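Uricase (Bacillus fastidiosus, PDB 4R8X) catalyses the oxidation of urate by molecular oxygen, the first step in the conversion of urate to allantoin in purine degradation. Local coordinates at residues N74-H79 with Q93-A98; M43-A48 with V109-K114; G252-D257 with S317-L322. All coordinates share one frame; numbering follows the deposited sequence.

Contacts 1 and 2 are two layers of one unit and contact 3 stands apart, about 33 Å from contact 2 between centres. Contact 2 joins strands 40-50 and 108-125. The helices of contact 1, 69-82 and 88-102, lie in the connection between those strands and rest on one face of the sheet. All three contacts are partly buried. The first two share an apolar helix-sheet interior, though contact 1 is held by ring and methyl packing and contact 2 by backbone hydrogen bonds, with charged groups on its other face. Contact 3, on the opposite side of the chain's centre, ties a surface C-terminal tail to a buried flank of helix 244-258 through a tyrosine-aspartate bond and a water.

Contact 1: N74-H79 with Q93-A98; sequences NFIQRH and QYVCEA
His79 turns an edge of its imidazole toward the face of Tyr94, an offset edge-to-face pair with ring centroids 5.5 Å apart and planes at 64°. The advancing atom is His79 CD2, which lies 3.8 Å from Tyr94 CE2, with CZ next. Tyr94 in turn presents its own edge to the backbone, CE2 coming to 3.5 Å from His79 O near the phenol plane. What fixes the imidazole's rotation is a bond within its own helix: His79 ND1 donates to Phe75 O one turn earlier, at 2.8 Å and nearly in the ring plane. That carbonyl also accepts from His79 N, and its two donors arrive from opposite faces of its plane. With ND1 turned back in this way, the NE2 and CD2 side is left to meet the partner helix, and NE2 comes to 3.5 Å from Ala98 CB.

Alanine suits this place because two rings converge on its methyl: Phe75 CZ comes to 3.7 Å from the same Ala98 CB. The phenylalanine reaches across because CG stands anti to the backbone N (chi1 -166°), sending the ring's leading edge, CE1 and CZ, against Val95 O and the carbonyl of Ala98. CE1 of His79 sits over one face of Phe75, toward the rim, so the two rings brace each other. Deeper down, branched Ile76 and Val95 meet crosswise and touch through their CG1 atoms, 4.1 Å apart.

The helical segments run at 129° to each other, their axes 10.4 Å apart. Phe75 also stacks on Phe99 and meets Tyr187 of the second subunit, while Tyr94 OH is hydrogen-bonded to Ser82. Beneath the helix pair lies the sheet, where Ile76 rests on Val47 of strand 40-50 and Val95 on Leu111 of strand 108-125.

Contact 2: M43-A48 with V109-K114; sequences MNAKVA and VRLEAK
Residues 43-48 and 109-114 run antiparallel as neighbouring strands, 4.6 Å apart between axes with their directions at 160°, and six backbone hydrogen bonds join them. The pair belongs to the antiparallel sheet of the tunnelling fold (T-fold), in which two helices connect the second and third strands and pack on one face. Asn44, Lys46 and Ala48 form hydrogen-bonded pairs with Lys114, Glu112 and Arg110; the bond from Asn44 N to Lys114 O is 2.8 Å. Between them, Ala45 with Ala113 and Val47 with Leu111 are non-hydrogen-bonded pairs, whose CA-H groups each point at a carbonyl of an adjoining hydrogen-bonded pair.

The face carrying Ala45, Val47, Leu111 and Ala113 is apolar because helices 69-82 and 88-102 cover it. Val47 and Leu111 project together from the sheet. Val47 CG2, set anti to its N while CG1 takes the more hindered place between N and C, meets Leu111 CD2 at 3.6 Å. Small alanines occupy the next pair. Met43 CG, set between N and the carbonyl carbon, carries SD to 4.1 Å from Ala113 CB, and a bend at chi3 turns CE as the chain continues toward Leu88 and Phe91.

The opposite face is largely polar, with Ala48 the exception. Arg110 extends to bring NE, edge-on, to the anti lone pair of Glu112 OE2, a nearly straight salt bridge of 2.9 Å (171°); its NH1 has further salt bridges to Glu149 and Glu161. Asn44 ND2 turns instead to Asp11. Lys46, extended, runs alongside Glu112 and makes a cation-pi contact with Phe298 of the second subunit. Its ammonium does not touch the carboxylate: a water accepts from Lys46 NZ at 3.0 Å and donates to Glu112 OE1 at 2.7 Å.

Contact 3: G252-D257 with S317-L322; sequences GLTILD and SEYVAL
Tyr319 OH donates a 2.6 Å hydrogen bond to Asp257 OD2, meeting the anti lone pair while the carboxylate plane is turned 50° from the ring. Leu253 and Thr254 both approach the ring at CE1, while Asp257 OD2 lies toward CE2 and the hydroxyl. Leu253 slides past the ring in the opposite sense, its CB 3.7 Å from Tyr319 CE1, and Thr254 brings OG1 to 3.6 Å from the same CE1 at the ring edge. Tyrosine suits the place, giving an apolar flank to leucine and a hydroxyl to aspartate.

Beyond this shell, Asp257 is held from its other oxygen, OD1, by a salt bridge to Lys312, which may help keep it ionised. Thr254 OG1 bonds back to His250 O and also accepts from a water that donates to Val320 O, 2.7 Å away. Before the tyrosine, Ser317 OG accepts from Tyr319 N in an ST turn that shapes the tail, and at the chain end Leu322 O bonds to Arg258.

The whole is a C-terminal tail without regular structure, clamped along a helix; the C-terminal residues of this uricase, which fold unexpectedly, are crucial for its thermostability under physiological conditions, and this tail is probably part of them.

Contact 1: N74-H79 with Q93-A98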
loop_
_atom_site.group_PDB
_atom_site.type_symbol
_atom_site.label_atom_id
_atom_site.label_comp_id
_atom_site.label_asym_id
_atom_site.label_seq_id
_atom_site.Cartn_x
_atom_site.Cartn_y
_atom_site.Cartn_z
ATOM N N ASN D 74 6.301 -9.069 -25.029
ATOM C CA ASN D 74 6.438 -10.376 -25.667
ATOM C C ASN D 74 7.902 -10.747 -25.877
ATOM O O ASN D 74 8.304 -11.881 -25.664
ATOM C CB ASN D 74 5.716 -10.412 -27.022
ATOM C CG ASN D 74 4.209 -10.285 -26.896
ATOM O OD1 ASN D 74 3.634 -10.610 -25.861
ATOM N ND2 ASN D 74 3.557 -9.833 -27.972
ATOM N N PHE D 75 8.694 -9.770 -26.302
ATOM C CA PHE D 75 10.125 -9.966 -26.515
ATOM C C PHE D 75 10.804 -10.480 -25.244
ATOM O O PHE D 75 11.562 -11.458 -25.278
ATOM C CB PHE D 75 10.738 -8.634 -26.941
ATOM C CG PHE D 75 12.130 -8.735 -27.523
ATOM C CD1 PHE D 75 13.250 -8.735 -26.698
ATOM C CD2 PHE D 75 12.319 -8.770 -28.898
ATOM C CE1 PHE D 75 14.535 -8.794 -27.232
ATOM C CE2 PHE D 75 13.599 -8.828 -29.435
ATOM C CZ PHE D 75 14.702 -8.840 -28.607
ATOM N N ILE D 76 10.528 -9.828 -24.113
ATOM C CA ILE D 76 11.181 -10.190 -22.873
ATOM C C ILE D 76 10.744 -11.579 -22.451
ATOM O O ILE D 76 11.562 -12.434 -22.111
ATOM C CB ILE D 76 10.863 -9.169 -21.761
ATOM C CG1 ILE D 76 11.474 -7.801 -22.100
ATOM C CG2 ILE D 76 11.352 -9.672 -20.390
ATOM C CD1 ILE D 76 10.901 -6.668 -21.265
ATOM N N GLN D 77 9.440 -11.806 -22.498
ATOM C CA GLN D 77 8.906 -13.078 -22.060
ATOM C C GLN D 77 9.428 -14.253 -22.902
ATOM O O GLN D 77 9.727 -15.324 -22.371
ATOM C CB GLN D 77 7.376 -13.009 -21.998
ATOM C CG GLN D 77 6.899 -12.110 -20.836
ATOM C CD GLN D 77 5.423 -11.782 -20.887
ATOM O OE1 GLN D 77 4.761 -12.017 -21.893
ATOM N NE2 GLN D 77 4.900 -11.230 -19.791
ATOM N N ARG D 78 9.597 -14.048 -24.203
ATOM C CA ARG D 78 10.124 -15.118 -25.030
ATOM C C ARG D 78 11.609 -15.358 -24.786
ATOM O O ARG D 78 12.082 -16.496 -24.833
ATOM C CB ARG D 78 9.835 -14.848 -26.500
ATOM C CG ARG D 78 8.377 -15.076 -26.810
ATOM C CD ARG D 78 8.014 -14.678 -28.209
ATOM N NE ARG D 78 6.644 -14.193 -28.257
ATOM C CZ ARG D 78 6.072 -13.719 -29.355
ATOM N NH1 ARG D 78 6.761 -13.694 -30.485
ATOM N NH2 ARG D 78 4.820 -13.286 -29.322
ATOM N N HIS D 79 12.353 -14.293 -24.518
ATOM C CA HIS D 79 13.757 -14.469 -24.198
ATOM C C HIS D 79 13.982 -15.121 -22.832
ATOM O O HIS D 79 15.021 -15.736 -22.611
ATOM C CB HIS D 79 14.532 -13.160 -24.355
ATOM C CG HIS D 79 14.810 -12.821 -25.785
ATOM N ND1 HIS D 79 13.852 -12.282 -26.618
ATOM C CD2 HIS D 79 15.914 -13.012 -26.549
ATOM C CE1 HIS D 79 14.366 -12.130 -27.829
ATOM N NE2 HIS D 79 15.613 -12.567 -27.813
ATOM N N GLN D 93 21.311 -8.432 -19.456
ATOM C CA GLN D 93 22.229 -8.075 -20.534
ATOM C C GLN D 93 21.883 -8.808 -21.830
ATOM O O GLN D 93 21.929 -8.217 -22.904
ATOM C CB GLN D 93 23.685 -8.336 -20.161
ATOM C CG GLN D 93 24.633 -7.841 -21.232
ATOM C CD GLN D 93 26.071 -7.872 -20.798
ATOM O OE1 GLN D 93 26.374 -7.945 -19.609
ATOM N NE2 GLN D 93 26.974 -7.816 -21.762
ATOM N N TYR D 94 21.528 -10.085 -21.705
ATOM C CA TYR D 94 21.076 -10.906 -22.822
ATOM C C TYR D 94 19.920 -10.236 -23.564
ATOM O O TYR D 94 19.928 -10.127 -24.794
ATOM C CB TYR D 94 20.680 -12.286 -22.282
ATOM C CG TYR D 94 19.987 -13.246 -23.230
ATOM C CD1 TYR D 94 20.648 -13.785 -24.332
ATOM C CD2 TYR D 94 18.691 -13.685 -22.966
ATOM C CE1 TYR D 94 20.012 -14.695 -25.161
ATOM C CE2 TYR D 94 18.056 -14.585 -23.790
ATOM C CZ TYR D 94 18.714 -15.089 -24.884
ATOM O OH TYR D 94 18.076 -15.994 -25.698
ATOM N N VAL D 95 18.927 -9.770 -22.817
ATOM C CA VAL D 95 17.762 -9.106 -23.407
ATOM C C VAL D 95 18.094 -7.763 -24.060
ATOM O O VAL D 95 17.632 -7.489 -25.166
ATOM C CB VAL D 95 16.627 -8.948 -22.371
ATOM C CG1 VAL D 95 15.492 -8.076 -22.916
ATOM C CG2 VAL D 95 16.092 -10.318 -21.956
ATOM N N CYS D 96 18.885 -6.937 -23.375
ATOM C CA CYS D 96 19.341 -5.663 -23.935
ATOM C C CYS D 96 20.018 -5.865 -25.281
ATOM O O CYS D 96 19.716 -5.172 -26.253
ATOM C CB CYS D 96 20.350 -5.002 -22.994
ATOM S SG CYS D 96 19.684 -4.286 -21.477
ATOM N N GLU D 97 20.956 -6.802 -25.313
ATOM C CA GLU D 97 21.713 -7.040 -26.540
ATOM C C GLU D 97 20.797 -7.561 -27.634
ATOM O O GLU D 97 20.933 -7.185 -28.800
ATOM C CB GLU D 97 22.868 -7.993 -26.258
ATOM C CG GLU D 97 23.954 -7.294 -25.459
ATOM C CD GLU D 97 25.022 -8.208 -24.893
ATOM O OE1 GLU D 97 24.818 -9.440 -24.821
ATOM O OE2 GLU D 97 26.083 -7.672 -24.512
ATOM N N ALA D 98 19.843 -8.405 -27.254
ATOM C CA ALA D 98 18.899 -8.962 -28.216
ATOM C C ALA D 98 18.026 -7.870 -28.840
ATOM O O ALA D 98 17.805 -7.868 -30.056
ATOM C CB ALA D 98 18.037 -10.026 -27.550
#

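Contact 2: M43-A48 with V109-K114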
loop_
_atom_site.group_PDB
_atom_site.type_symbol
_atom_site.label_atom_id
_atom_site.label_comp_id
_atom_site.label_asym_id
_atom_site.label_seq_id
_atom_site.Cartn_x
_atom_site.Cartn_y
_atom_site.Cartn_z
ATOM N N MET D 43 10.732 -12.417 -12.051
ATOM C CA MET D 43 11.044 -11.017 -11.795
ATOM C C MET D 43 9.958 -10.106 -12.340
ATOM O O MET D 43 9.139 -10.513 -13.171
ATOM C CB MET D 43 12.370 -10.646 -12.466
ATOM C CG MET D 43 12.249 -10.578 -13.987
ATOM S SD MET D 43 13.784 -10.757 -14.889
ATOM C CE MET D 43 14.075 -12.504 -14.615
ATOM N N ASN D 44 9.984 -8.866 -11.868
ATOM C CA ASN D 44 9.233 -7.773 -12.429
ATOM C C ASN D 44 10.249 -6.944 -13.212
ATOM O O ASN D 44 11.088 -6.272 -12.609
ATOM C CB ASN D 44 8.612 -6.948 -11.296
ATOM C CG ASN D 44 7.829 -5.755 -11.799
ATOM O OD1 ASN D 44 8.017 -5.307 -12.928
ATOM N ND2 ASN D 44 6.940 -5.226 -10.955
ATOM N N ALA D 45 10.163 -6.999 -14.542
ATOM C CA ALA D 45 11.098 -6.293 -15.410
ATOM C C ALA D 45 10.520 -4.997 -15.969
ATOM O O ALA D 45 9.310 -4.872 -16.172
ATOM C CB ALA D 45 11.562 -7.200 -16.551
ATOM N N LYS D 46 11.406 -4.042 -16.236
ATOM C CA LYS D 46 11.038 -2.753 -16.802
ATOM C C LYS D 46 12.042 -2.428 -17.890
ATOM O O LYS D 46 13.251 -2.360 -17.633
ATOM C CB LYS D 46 11.066 -1.671 -15.722
ATOM C CG LYS D 46 10.594 -0.307 -16.189
ATOM C CD LYS D 46 10.646 0.704 -15.050
ATOM C CE LYS D 46 10.095 2.053 -15.478
ATOM N NZ LYS D 46 9.687 2.847 -14.281
ATOM N N VAL D 47 11.543 -2.243 -19.106
ATOM C CA VAL D 47 12.414 -1.978 -20.250
ATOM C C VAL D 47 12.187 -0.582 -20.790
ATOM O O VAL D 47 11.047 -0.137 -20.906
ATOM C CB VAL D 47 12.214 -3.014 -21.391
ATOM C CG1 VAL D 47 10.753 -3.088 -21.849
ATOM C CG2 VAL D 47 13.148 -2.713 -22.567
ATOM N N ALA D 48 13.284 0.114 -21.096
ATOM C CA ALA D 48 13.225 1.421 -21.731
ATOM C C ALA D 48 14.066 1.385 -22.997
ATOM O O ALA D 48 15.210 0.916 -22.967
ATOM C CB ALA D 48 13.745 2.499 -20.787
ATOM N N VAL D 109 19.341 0.344 -24.839
ATOM C CA VAL D 109 18.241 -0.341 -24.169
ATOM C C VAL D 109 18.569 -0.532 -22.692
ATOM O O VAL D 109 19.643 -1.016 -22.351
ATOM C CB VAL D 109 17.974 -1.720 -24.801
ATOM C CG1 VAL D 109 16.835 -2.439 -24.063
ATOM C CG2 VAL D 109 17.643 -1.568 -26.284
ATOM N N ARG D 110 17.632 -0.156 -21.823
ATOM C CA ARG D 110 17.822 -0.288 -20.384
ATOM C C ARG D 110 16.820 -1.265 -19.802
ATOM O O ARG D 110 15.617 -1.121 -20.012
ATOM C CB ARG D 110 17.604 1.070 -19.712
ATOM C CG ARG D 110 17.780 1.067 -18.196
ATOM C CD ARG D 110 17.501 2.451 -17.630
ATOM N NE ARG D 110 17.748 2.549 -16.191
ATOM C CZ ARG D 110 18.941 2.798 -15.670
ATOM N NH1 ARG D 110 19.983 2.957 -16.476
ATOM N NH2 ARG D 110 19.103 2.887 -14.355
ATOM N N LEU D 111 17.323 -2.250 -19.074
ATOM C CA LEU D 111 16.467 -3.170 -18.332
ATOM C C LEU D 111 16.721 -3.027 -16.846
ATOM O O LEU D 111 17.871 -2.997 -16.404
ATOM C CB LEU D 111 16.741 -4.618 -18.740
ATOM C CG LEU D 111 15.869 -5.284 -19.797
ATOM C CD1 LEU D 111 14.436 -5.471 -19.293
ATOM C CD2 LEU D 111 15.940 -4.510 -21.120
ATOM N N GLU D 112 15.632 -2.933 -16.086
ATOM C CA GLU D 112 15.678 -2.971 -14.629
ATOM C C GLU D 112 14.845 -4.159 -14.170
ATOM O O GLU D 112 13.832 -4.485 -14.793
ATOM C CB GLU D 112 15.081 -1.692 -14.047
ATOM C CG GLU D 112 15.850 -0.447 -14.422
ATOM C CD GLU D 112 15.170 0.833 -13.975
ATOM O OE1 GLU D 112 14.185 0.761 -13.207
ATOM O OE2 GLU D 112 15.621 1.915 -14.403
ATOM N N ALA D 113 15.252 -4.816 -13.092
ATOM C CA ALA D 113 14.457 -5.934 -12.608
ATOM C C ALA D 113 14.436 -6.002 -11.099
ATOM O O ALA D 113 15.419 -5.697 -10.425
ATOM C CB ALA D 113 14.946 -7.248 -13.218
ATOM N N LYS D 114 13.274 -6.380 -10.575
ATOM C CA LYS D 114 13.100 -6.698 -9.162
ATOM C C LYS D 114 12.696 -8.154 -9.065
ATOM O O LYS D 114 11.693 -8.553 -9.649
ATOM C CB LYS D 114 12.006 -5.827 -8.556
ATOM C CG LYS D 114 12.345 -4.346 -8.528
ATOM C CD LYS D 114 11.195 -3.523 -7.945
ATOM C CE LYS D 114 11.522 -2.032 -7.948
ATOM N NZ LYS D 114 10.363 -1.192 -7.536
HETATM O O HOH W 1 12.262 2.655 -12.745
#

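Contact 3: G252-D257 with S317-L322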
loop_
_atom_site.group_PDB
_atom_site.type_symbol
_atom_site.label_atom_id
_atom_site.label_comp_id
_atom_site.label_asym_id
_atom_site.label_seq_id
_atom_site.Cartn_x
_atom_site.Cartn_y
_atom_site.Cartn_z
ATOM N N GLY D 252 30.199 -2.818 4.533
ATOM C CA GLY D 252 30.815 -2.587 3.240
ATOM C C GLY D 252 32.234 -3.120 3.155
ATOM O O GLY D 252 32.588 -3.766 2.171
ATOM N N LEU D 253 33.039 -2.843 4.175
ATOM C CA LEU D 253 34.414 -3.351 4.217
ATOM C C LEU D 253 34.439 -4.870 4.118
ATOM O O LEU D 253 35.279 -5.442 3.422
ATOM C CB LEU D 253 35.115 -2.921 5.516
ATOM C CG LEU D 253 35.414 -1.434 5.714
ATOM C CD1 LEU D 253 35.943 -1.201 7.127
ATOM C CD2 LEU D 253 36.396 -0.905 4.671
ATOM N N THR D 254 33.537 -5.519 4.846
ATOM C CA THR D 254 33.498 -6.979 4.897
ATOM C C THR D 254 33.131 -7.564 3.538
ATOM O O THR D 254 33.728 -8.546 3.101
ATOM C CB THR D 254 32.529 -7.491 5.987
ATOM O OG1 THR D 254 32.857 -6.873 7.238
ATOM C CG2 THR D 254 32.658 -8.994 6.144
ATOM N N ILE D 255 32.154 -6.957 2.869
ATOM C CA ILE D 255 31.761 -7.419 1.538
ATOM C C ILE D 255 32.934 -7.283 0.557
ATOM O O ILE D 255 33.254 -8.212 -0.182
ATOM C CB ILE D 255 30.517 -6.653 1.006
ATOM C CG1 ILE D 255 29.278 -6.913 1.877
ATOM C CG2 ILE D 255 30.246 -7.032 -0.434
ATOM C CD1 ILE D 255 28.177 -5.888 1.690
ATOM N N LEU D 256 33.580 -6.121 0.565
ATOM C CA LEU D 256 34.755 -5.890 -0.271
ATOM C C LEU D 256 35.895 -6.877 0.024
ATOM O O LEU D 256 36.614 -7.311 -0.887
ATOM C CB LEU D 256 35.219 -4.447 -0.104
ATOM C CG LEU D 256 34.229 -3.408 -0.640
ATOM C CD1 LEU D 256 34.587 -1.987 -0.216
ATOM C CD2 LEU D 256 34.104 -3.493 -2.159
ATOM N N ASP D 257 36.061 -7.227 1.297
ATOM C CA ASP D 257 37.071 -8.192 1.730
ATOM C C ASP D 257 36.801 -9.584 1.158
ATOM O O ASP D 257 37.703 -10.247 0.633
ATOM C CB ASP D 257 37.099 -8.243 3.261
ATOM C CG ASP D 257 38.452 -8.650 3.820
ATOM O OD1 ASP D 257 39.388 -8.956 3.045
ATOM O OD2 ASP D 257 38.580 -8.651 5.064
ATOM N N SER D 317 43.038 0.643 13.192
ATOM C CA SER D 317 41.792 0.121 12.629
ATOM C C SER D 317 41.048 -0.795 13.594
ATOM O O SER D 317 41.658 -1.580 14.318
ATOM C CB SER D 317 42.051 -0.615 11.309
ATOM O OG SER D 317 40.849 -1.145 10.770
ATOM N N GLU D 318 39.724 -0.685 13.591
ATOM C CA GLU D 318 38.873 -1.568 14.375
ATOM C C GLU D 318 38.284 -2.675 13.509
ATOM O O GLU D 318 37.601 -3.564 14.011
ATOM C CB GLU D 318 37.752 -0.776 15.051
ATOM C CG GLU D 318 38.240 0.199 16.106
ATOM C CD GLU D 318 37.106 0.957 16.762
ATOM O OE1 GLU D 318 36.018 1.037 16.154
ATOM O OE2 GLU D 318 37.299 1.468 17.885
ATOM N N TYR D 319 38.550 -2.622 12.206
ATOM C CA TYR D 319 38.013 -3.621 11.292
ATOM C C TYR D 319 38.525 -5.033 11.565
ATOM O O TYR D 319 39.736 -5.273 11.619
ATOM C CB TYR D 319 38.295 -3.247 9.835
ATOM C CG TYR D 319 37.872 -4.336 8.872
ATOM C CD1 TYR D 319 36.528 -4.609 8.659
ATOM C CD2 TYR D 319 38.816 -5.117 8.215
ATOM C CE1 TYR D 319 36.132 -5.601 7.798
ATOM C CE2 TYR D 319 38.428 -6.121 7.348
ATOM C CZ TYR D 319 37.082 -6.359 7.150
ATOM O OH TYR D 319 36.668 -7.348 6.296
ATOM N N VAL D 320 37.585 -5.963 11.728
ATOM C CA VAL D 320 37.899 -7.377 11.878
ATOM C C VAL D 320 36.929 -8.212 11.052
ATOM O O VAL D 320 35.771 -7.847 10.875
ATOM C CB VAL D 320 37.830 -7.843 13.352
ATOM C CG1 VAL D 320 38.889 -7.139 14.195
ATOM C CG2 VAL D 320 36.442 -7.618 13.923
ATOM N N ALA D 321 37.413 -9.333 10.537
ATOM C CA ALA D 321 36.573 -10.255 9.793
ATOM C C ALA D 321 36.858 -11.676 10.251
ATOM O O ALA D 321 37.936 -11.970 10.771
ATOM C CB ALA D 321 36.816 -10.113 8.295
ATOM N N LEU D 322 35.882 -12.556 10.071
ATOM C CA LEU D 322 36.063 -13.960 10.413
ATOM C C LEU D 322 37.217 -14.560 9.617
ATOM O O LEU D 322 37.445 -14.176 8.469
ATOM C CB LEU D 322 34.778 -14.737 10.136
ATOM C CG LEU D 322 33.595 -14.391 11.039
ATOM C CD1 LEU D 322 32.333 -15.103 10.571
ATOM C CD2 LEU D 322 33.923 -14.745 12.479
ATOM O OXT LEU D 322 37.946 -15.436 10.098
HETATM O O HOH W 2 33.571 -8.398 9.436
#